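PDB 6JUF: SspB protein, which probably acts as a DNA-cleaving nuclease in the SspABCD-SspE system, a bacterial defence that senses DNA phosphorothioation and acts against phages. Local coordinates for residues A278-A283 / G296-T301; H286-L291 / F307-D312. All coordinates share one frame; numbering follows the deposited sequence.

In the fold
From the N-terminal side, helix 272-285 runs into a tight turn at 286-289, strand 289-293 leads out, a connection turns the chain back into strand 298-302, and helix 306-317 follows. Contact 1 closes the span between helix 272-285 and the returning strand; contact 2 closes the one between the turn and helix 306-317. Because their segments alternate along the chain, the two closures cross rather than nest. Their centres lie about 11 Å apart, and they share one sheet, in which strands 289-293 and 298-302 are neighbours, with Thr301 N 2.8 Å from Gln290 O. Together they tie the hairpin of these two strands to the helix before it and the helix after it.

Contact 1. Residues A278-A283 / G296-T301; sequences ALEKVA and GQRSLT
Glu280 and Arg298 meet through side chains of different shape: Glu280 runs extended beyond CG, while Arg298 is bent at chi2 and again at chi3, which swings its guanidinium group across to the helix. The two side chains cross at about a right angle. NH1 and NH2 of Arg298 approach end-on and both close on a single carboxylate oxygen, a salt bridge in which OE1 accepts from both nitrogens. Arg298 NH1 lies 2.8 Å from Glu280 OE1 and meets it nearly along its C-O axis; Arg298 NH2, at 2.9 Å from Glu280 OE1, comes from well above the carboxylate plane. Both hydrogen bonds are bent (149° and 142° at the hydrogen), as expected when one acceptor serves two donors. OE1 sits in the plane of the guanidinium, at its edge, yet the carboxylate is turned 83° against that plane. On the buried side of this charged pair, Leu279 and Leu300 touch through one methyl each, Leu279 CD2 to Leu300 CD2 at 4.1 Å, and these side chains again cross at about a right angle. Leu291 of strand 289-293 packs against both Glu280 and Arg298. The contact therefore lays helix 272-285 on one face of the sheet formed by strands 250-253, 298-302 and 289-293. Strand 298-302 is the middle one, bonded through its backbone to both neighbours, while Leu279 also reaches Leu254 and Leu257 of helix 254-259, and Ala278 and Val282 pack on helix 231-243.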
ATOM      1  N   ALA B 278      19.665  17.935  -3.139  1.00 11.26           N
ATOM      2  CA  ALA B 278      19.604  16.963  -2.036  1.00 10.80           C
ATOM      3  C   ALA B 278      20.971  16.825  -1.372  1.00 12.27           C
ATOM      4  O   ALA B 278      21.057  16.773  -0.134  1.00 11.75           O
ATOM      5  CB  ALA B 278      19.129  15.611  -2.536  1.00 10.93           C
ATOM      6  N   LEU B 279      22.044  16.761  -2.178  1.00 10.89           N
ATOM      7  CA  LEU B 279      23.368  16.549  -1.610  1.00 10.64           C
ATOM      8  C   LEU B 279      23.800  17.801  -0.817  1.00 12.82           C
ATOM      9  O   LEU B 279      24.533  17.706   0.158  1.00 13.12           O
ATOM     10  CB  LEU B 279      24.374  16.214  -2.718  1.00 11.41           C
ATOM     11  CG  LEU B 279      24.184  14.881  -3.436  1.00 10.16           C
ATOM     12  CD1 LEU B 279      25.144  14.775  -4.615  1.00 13.24           C
ATOM     13  CD2 LEU B 279      24.289  13.702  -2.486  1.00 12.71           C
ATOM     14  N   GLU B 280      23.316  18.951  -1.247  1.00 12.65           N
ATOM     15  CA  GLU B 280      23.699  20.183  -0.510  1.00 15.24           C
ATOM     16  C   GLU B 280      23.094  20.171   0.871  1.00 14.89           C
ATOM     17  O   GLU B 280      23.721  20.546   1.863  1.00 15.24           O
ATOM     18  CB  GLU B 280      23.223  21.408  -1.276  1.00 14.88           C
ATOM     19  CG  GLU B 280      24.081  21.582  -2.532  1.00 23.97           C
ATOM     20  CD  GLU B 280      23.965  22.919  -3.204  1.00 37.74           C
ATOM     21  OE1 GLU B 280      24.974  23.317  -3.795  1.00 45.74           O
ATOM     22  OE2 GLU B 280      22.911  23.587  -3.142  1.00 45.92           O
ATOM     23  N   LYS B 281      21.808  19.801   0.933  1.00 15.48           N
ATOM     24  CA  LYS B 281      21.113  19.719   2.212  1.00 14.77           C
ATOM     25  C   LYS B 281      21.764  18.726   3.146  1.00 15.87           C
ATOM     26  O   LYS B 281      22.003  19.012   4.309  1.00 17.29           O
ATOM     27  CB  LYS B 281      19.631  19.382   1.960  1.00 17.90           C
ATOM     28  CG  LYS B 281      18.761  19.571   3.180  1.00 24.41           C
ATOM     29  CD  LYS B 281      17.337  19.383   2.723  1.00 33.56           C
ATOM     30  CE  LYS B 281      16.440  18.837   3.821  1.00 33.21           C
ATOM     31  NZ  LYS B 281      15.089  18.756   3.177  1.00 36.44           N
ATOM     32  N   VAL B 282      22.188  17.593   2.602  1.00 15.34           N
ATOM     33  CA  VAL B 282      22.780  16.543   3.421  1.00 15.98           C
ATOM     34  C   VAL B 282      24.208  16.869   3.803  1.00 17.99           C
ATOM     35  O   VAL B 282      24.588  16.675   4.942  1.00 20.90           O
ATOM     36  CB  VAL B 282      22.602  15.177   2.742  1.00 16.89           C
ATOM     37  CG1 VAL B 282      23.244  14.060   3.558  1.00 16.56           C
ATOM     38  CG2 VAL B 282      21.123  14.865   2.603  1.00 17.65           C
ATOM     39  N   ALA B 283      24.980  17.467   2.882  1.00 17.11           N
ATOM     40  CA  ALA B 283      26.354  17.898   3.151  1.00 18.36           C
ATOM     41  C   ALA B 283      26.438  18.953   4.218  1.00 19.85           C
ATOM     42  O   ALA B 283      27.445  19.018   4.917  1.00 21.86           O
ATOM     43  CB  ALA B 283      27.028  18.434   1.898  1.00 18.97           C
ATOM     44  N   GLY B 296      34.839  22.953 -14.691  1.00 41.58           N
ATOM     45  CA  GLY B 296      34.263  23.401 -13.451  1.00 39.45           C
ATOM     46  C   GLY B 296      32.984  22.580 -13.514  1.00 43.40           C
ATOM     47  O   GLY B 296      31.903  23.074 -13.869  1.00 52.77           O
ATOM     48  N   GLN B 297      33.156  21.286 -13.265  1.00 28.27           N
ATOM     49  CA  GLN B 297      32.048  20.373 -13.064  1.00 27.95           C
ATOM     50  C   GLN B 297      31.999  20.066 -11.573  1.00 24.84           C
ATOM     51  O   GLN B 297      33.033  20.104 -10.933  1.00 23.98           O
ATOM     52  CB  GLN B 297      32.278  19.104 -13.872  1.00 31.62           C
ATOM     53  CG  GLN B 297      33.529  18.352 -13.469  1.00 40.26           C
ATOM     54  CD  GLN B 297      33.356  16.842 -13.528  1.00 54.87           C
ATOM     55  OE1 GLN B 297      32.225  16.327 -13.644  1.00 64.48           O
ATOM     56  NE2 GLN B 297      34.473  16.115 -13.429  1.00 53.66           N
ATOM     57  N   ARG B 298      30.815  19.811 -11.012  1.00 20.54           N
ATOM     58  CA  ARG B 298      30.717  19.570  -9.594  1.00 19.94           C
ATOM     59  C   ARG B 298      30.828  18.096  -9.300  1.00 19.69           C
ATOM     60  O   ARG B 298      30.359  17.263 -10.057  1.00 17.88           O
ATOM     61  CB  ARG B 298      29.383  20.102  -9.023  1.00 27.89           C
ATOM     62  CG  ARG B 298      29.308  21.616  -8.995  1.00 36.83           C
ATOM     63  CD  ARG B 298      28.866  22.185  -7.652  1.00 37.30           C
ATOM     64  NE  ARG B 298      27.423  22.138  -7.531  1.00 33.49           N
ATOM     65  CZ  ARG B 298      26.705  22.481  -6.453  1.00 35.45           C
ATOM     66  NH1 ARG B 298      27.265  22.919  -5.313  1.00 32.37           N
ATOM     67  NH2 ARG B 298      25.391  22.361  -6.514  1.00 35.22           N
ATOM     68  N   SER B 299      31.408  17.800  -8.156  1.00 14.06           N
ATOM     69  CA  SER B 299      31.482  16.463  -7.630  1.00 13.58           C
ATOM     70  C   SER B 299      31.066  16.436  -6.172  1.00 14.86           C
ATOM     71  O   SER B 299      31.219  17.435  -5.400  1.00 15.33           O
ATOM     72  CB  SER B 299      32.887  15.877  -7.731  1.00 19.58           C
ATOM     73  OG  SER B 299      33.246  15.721  -9.099  1.00 17.65           O
ATOM     74  N   LEU B 300      30.564  15.269  -5.792  1.00 12.82           N
ATOM     75  CA  LEU B 300      30.414  14.936  -4.370  1.00 13.51           C
ATOM     76  C   LEU B 300      31.700  14.307  -3.854  1.00 14.23           C
ATOM     77  O   LEU B 300      32.218  13.331  -4.434  1.00 11.60           O
ATOM     78  CB  LEU B 300      29.258  13.954  -4.207  1.00 14.38           C
ATOM     79  CG  LEU B 300      29.068  13.233  -2.853  1.00 13.16           C
ATOM     80  CD1 LEU B 300      28.619  14.233  -1.790  1.00 15.80           C
ATOM     81  CD2 LEU B 300      28.046  12.089  -3.021  1.00 12.87           C
ATOM     82  N   THR B 301      32.264  14.886  -2.784  1.00 13.17           N
ATOM     83  CA  THR B 301      33.444  14.329  -2.176  1.00 13.22           C
ATOM     84  C   THR B 301      33.105  13.704  -0.831  1.00 13.39           C
ATOM     85  O   THR B 301      32.175  14.168  -0.129  1.00 12.93           O
ATOM     86  CB  THR B 301      34.554  15.370  -2.028  1.00 13.98           C
ATOM     87  OG1 THR B 301      34.195  16.335  -1.023  1.00 15.76           O
ATOM     88  CG2 THR B 301      34.828  16.013  -3.407  1.00 11.13           C
TER

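Contact 2. Residues H286-L291 / F307-D312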
ATOM      1  N   HIS B 286      26.846  17.069   7.394  1.00 13.71           N
ATOM      2  CA  HIS B 286      27.880  16.016   7.437  1.00 14.65           C
ATOM      3  C   HIS B 286      29.192  16.620   7.021  1.00 17.06           C
ATOM      4  O   HIS B 286      29.361  16.924   5.824  1.00 16.72           O
ATOM      5  CB  HIS B 286      27.496  14.877   6.479  1.00 14.86           C
ATOM      6  CG  HIS B 286      26.488  13.921   7.068  1.00 18.46           C
ATOM      7  ND1 HIS B 286      26.838  12.753   7.699  1.00 17.54           N
ATOM      8  CD2 HIS B 286      25.096  13.987   7.105  1.00 13.79           C
ATOM      9  CE1 HIS B 286      25.719  12.141   8.118  1.00 19.91           C
ATOM     10  NE2 HIS B 286      24.670  12.889   7.793  1.00 18.63           N
ATOM     11  N   GLN B 287      30.124  16.793   7.955  1.00 15.99           N
ATOM     12  CA  GLN B 287      31.366  17.460   7.650  1.00 16.25           C
ATOM     13  C   GLN B 287      32.201  16.626   6.675  1.00 17.63           C
ATOM     14  O   GLN B 287      33.002  17.213   5.928  1.00 18.95           O
ATOM     15  CB  GLN B 287      32.113  17.802   8.939  1.00 17.51           C
ATOM     16  CG  GLN B 287      33.207  18.873   8.714  1.00 19.66           C
ATOM     17  CD  GLN B 287      34.547  18.275   8.338  1.00 19.99           C
ATOM     18  OE1 GLN B 287      34.836  17.124   8.688  1.00 19.80           O
ATOM     19  NE2 GLN B 287      35.392  19.062   7.630  1.00 19.65           N
ATOM     20  N   GLU B 288      31.933  15.319   6.603  1.00 15.95           N
ATOM     21  CA  GLU B 288      32.658  14.380   5.753  1.00 17.66           C
ATOM     22  C   GLU B 288      32.261  14.509   4.284  1.00 14.45           C
ATOM     23  O   GLU B 288      32.918  13.962   3.405  1.00 14.09           O
ATOM     24  CB  GLU B 288      32.433  12.925   6.168  1.00 18.11           C
ATOM     25  CG  GLU B 288      32.638  12.584   7.646  1.00 23.95           C
ATOM     26  CD  GLU B 288      31.297  12.475   8.433  1.00 29.47           C
ATOM     27  OE1 GLU B 288      31.284  11.703   9.460  1.00 31.55           O
ATOM     28  OE2 GLU B 288      30.259  13.167   8.030  1.00 22.40           O
ATOM     29  N   LEU B 289      31.203  15.258   3.992  1.00 12.12           N
ATOM     30  CA  LEU B 289      30.706  15.360   2.629  1.00 13.39           C
ATOM     31  C   LEU B 289      30.803  16.800   2.145  1.00 13.14           C
ATOM     32  O   LEU B 289      30.490  17.724   2.864  1.00 15.93           O
ATOM     33  CB  LEU B 289      29.221  14.912   2.540  1.00 13.96           C
ATOM     34  CG  LEU B 289      28.960  13.487   3.041  1.00 15.57           C
ATOM     35  CD1 LEU B 289      27.456  13.230   2.944  1.00 16.08           C
ATOM     36  CD2 LEU B 289      29.751  12.411   2.270  1.00 12.25           C
ATOM     37  N   GLN B 290      31.228  16.973   0.898  1.00 14.17           N
ATOM     38  CA  GLN B 290      31.229  18.310   0.264  1.00 15.42           C
ATOM     39  C   GLN B 290      30.790  18.210  -1.191  1.00 14.44           C
ATOM     40  O   GLN B 290      30.892  17.181  -1.836  1.00 14.77           O
ATOM     41  CB  GLN B 290      32.623  18.991   0.294  1.00 16.45           C
ATOM     42  CG  GLN B 290      33.056  19.373   1.698  1.00 18.91           C
ATOM     43  CD  GLN B 290      34.290  20.289   1.687  1.00 24.66           C
ATOM     44  OE1 GLN B 290      34.860  20.562   0.634  1.00 24.10           O
ATOM     45  NE2 GLN B 290      34.649  20.815   2.837  1.00 27.91           N
ATOM     46  N   LEU B 291      30.279  19.307  -1.694  1.00 12.59           N
ATOM     47  CA  LEU B 291      30.135  19.490  -3.117  1.00 14.79           C
ATOM     48  C   LEU B 291      31.240  20.444  -3.535  1.00 18.49           C
ATOM     49  O   LEU B 291      31.341  21.528  -2.990  1.00 18.47           O
ATOM     50  CB  LEU B 291      28.787  20.078  -3.519  1.00 18.27           C
ATOM     51  CG  LEU B 291      27.564  19.135  -3.466  1.00 16.59           C
ATOM     52  CD1 LEU B 291      26.462  19.810  -4.281  1.00 23.76           C
ATOM     53  CD2 LEU B 291      27.829  17.766  -4.096  1.00 20.86           C
ATOM     54  N   PHE B 307      30.490   3.727   1.611  1.00 11.50           N
ATOM     55  CA  PHE B 307      29.473   2.819   2.088  1.00 13.49           C
ATOM     56  C   PHE B 307      29.056   3.116   3.518  1.00 12.79           C
ATOM     57  O   PHE B 307      27.833   3.147   3.809  1.00 10.26           O
ATOM     58  CB  PHE B 307      29.941   1.372   1.963  1.00 14.49           C
ATOM     59  CG  PHE B 307      28.868   0.374   2.259  1.00 12.41           C
ATOM     60  CD1 PHE B 307      28.029  -0.033   1.229  1.00 15.31           C
ATOM     61  CD2 PHE B 307      28.686  -0.124   3.550  1.00 13.59           C
ATOM     62  CE1 PHE B 307      27.022  -0.978   1.459  1.00 14.54           C
ATOM     63  CE2 PHE B 307      27.716  -1.092   3.822  1.00 12.88           C
ATOM     64  CZ  PHE B 307      26.864  -1.511   2.767  1.00 12.83           C
ATOM     65  N   ASP B 308      30.020   3.332   4.434  1.00 12.98           N
ATOM     66  CA  ASP B 308      29.654   3.574   5.829  1.00 12.53           C
ATOM     67  C   ASP B 308      28.949   4.910   5.924  1.00 12.58           C
ATOM     68  O   ASP B 308      28.023   5.091   6.786  1.00  9.96           O
ATOM     69  CB  ASP B 308      30.893   3.543   6.772  1.00 15.08           C
ATOM     70  CG  ASP B 308      31.447   2.134   6.962  1.00 20.67           C
ATOM     71  OD1 ASP B 308      30.742   1.138   6.672  1.00 20.14           O
ATOM     72  OD2 ASP B 308      32.603   2.000   7.404  1.00 23.54           O
ATOM     73  N   LEU B 309      29.386   5.874   5.125  1.00 11.48           N
ATOM     74  CA  LEU B 309      28.746   7.200   5.178  1.00 12.81           C
ATOM     75  C   LEU B 309      27.317   7.102   4.639  1.00 10.95           C
ATOM     76  O   LEU B 309      26.417   7.737   5.153  1.00  7.92           O
ATOM     77  CB  LEU B 309      29.544   8.284   4.429  1.00 11.72           C
ATOM     78  CG  LEU B 309      30.937   8.537   5.073  1.00 12.93           C
ATOM     79  CD1 LEU B 309      31.728   9.397   4.084  1.00 13.94           C
ATOM     80  CD2 LEU B 309      30.649   9.259   6.387  1.00 19.54           C
ATOM     81  N   ALA B 310      27.117   6.307   3.598  1.00 11.47           N
ATOM     82  CA  ALA B 310      25.811   6.123   3.052  1.00 11.71           C
ATOM     83  C   ALA B 310      24.867   5.622   4.144  1.00 11.43           C
ATOM     84  O   ALA B 310      23.731   6.101   4.225  1.00  9.23           O
ATOM     85  CB  ALA B 310      25.851   5.102   1.898  1.00 11.72           C
ATOM     86  N   TRP B 311      25.308   4.653   4.927  1.00 10.39           N
ATOM     87  CA  TRP B 311      24.503   4.149   5.983  1.00  9.93           C
ATOM     88  C   TRP B 311      24.309   5.098   7.152  1.00 10.76           C
ATOM     89  O   TRP B 311      23.296   4.983   7.808  1.00  8.97           O
ATOM     90  CB  TRP B 311      24.968   2.753   6.411  1.00 10.53           C
ATOM     91  CG  TRP B 311      24.370   1.776   5.455  1.00  9.68           C
ATOM     92  CD1 TRP B 311      24.911   1.276   4.277  1.00 11.10           C
ATOM     93  CD2 TRP B 311      23.062   1.195   5.555  1.00  9.29           C
ATOM     94  NE1 TRP B 311      24.043   0.438   3.676  1.00 11.87           N
ATOM     95  CE2 TRP B 311      22.910   0.344   4.395  1.00  8.95           C
ATOM     96  CE3 TRP B 311      22.022   1.287   6.473  1.00 10.21           C
ATOM     97  CZ2 TRP B 311      21.734  -0.371   4.153  1.00 10.46           C
ATOM     98  CZ3 TRP B 311      20.870   0.554   6.264  1.00  9.32           C
ATOM     99  CH2 TRP B 311      20.716  -0.254   5.101  1.00  8.56           C
ATOM    100  N   ASP B 312      25.271   5.937   7.508  1.00 10.13           N
ATOM    101  CA  ASP B 312      24.992   7.008   8.485  1.00 10.84           C
ATOM    102  C   ASP B 312      23.835   7.857   8.000  1.00 10.29           C
ATOM    103  O   ASP B 312      22.918   8.158   8.766  1.00 10.47           O
ATOM    104  CB  ASP B 312      26.210   7.898   8.727  1.00 12.90           C
ATOM    105  CG  ASP B 312      27.347   7.176   9.442  1.00 13.48           C
ATOM    106  OD1 ASP B 312      27.060   6.134  10.079  1.00 13.25           O
ATOM    107  OD2 ASP B 312      28.516   7.624   9.318  1.00 15.36           O
TER
HETATM  108  O   HOH W   1      28.526  10.473   9.709  1.00 15.96           O
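One water joins Asp312 to Glu288, donating to Asp312 OD2 at 2.9 Å and to Glu288 OE1 at 3.0 Å. It lies between two acidic groups whose nearest oxygens, Glu288 OE1 and Asp312 OD2, are 4.9 Å apart, and probably eases their repulsion. Asp312 OD1 is salt-bridged to Arg322. Beside the water, His286 sets its CE1 4.3 Å from Asp312 CB; its NE2 is hydrogen-bonded to Glu316, one turn further along the same helix as Asp312, and its ND1 makes a weak bond to Glu288 OE2. Leu309 fills the apolar part of the contact with both methyls. Glu288 bends at chi2 (101°) and passes obliquely, with its CD 3.9 Å from Leu309 CD2. The other methyl meets Leu289, CD1 of Leu309 being 4.0 Å from CD2 of Leu289 as the two side chains run antiparallel past one another. Phe302 and Leu239 extend this core. The type I turn from His286 to Leu289, which starts the hairpin, thus packs against helix 306-317. The order helix 231-243, strand 250-253, helices 254-259, 264-268 and 272-285, then hairpin 289-293/298-302 with 298-302 central, is consistent with a winged-helix fold.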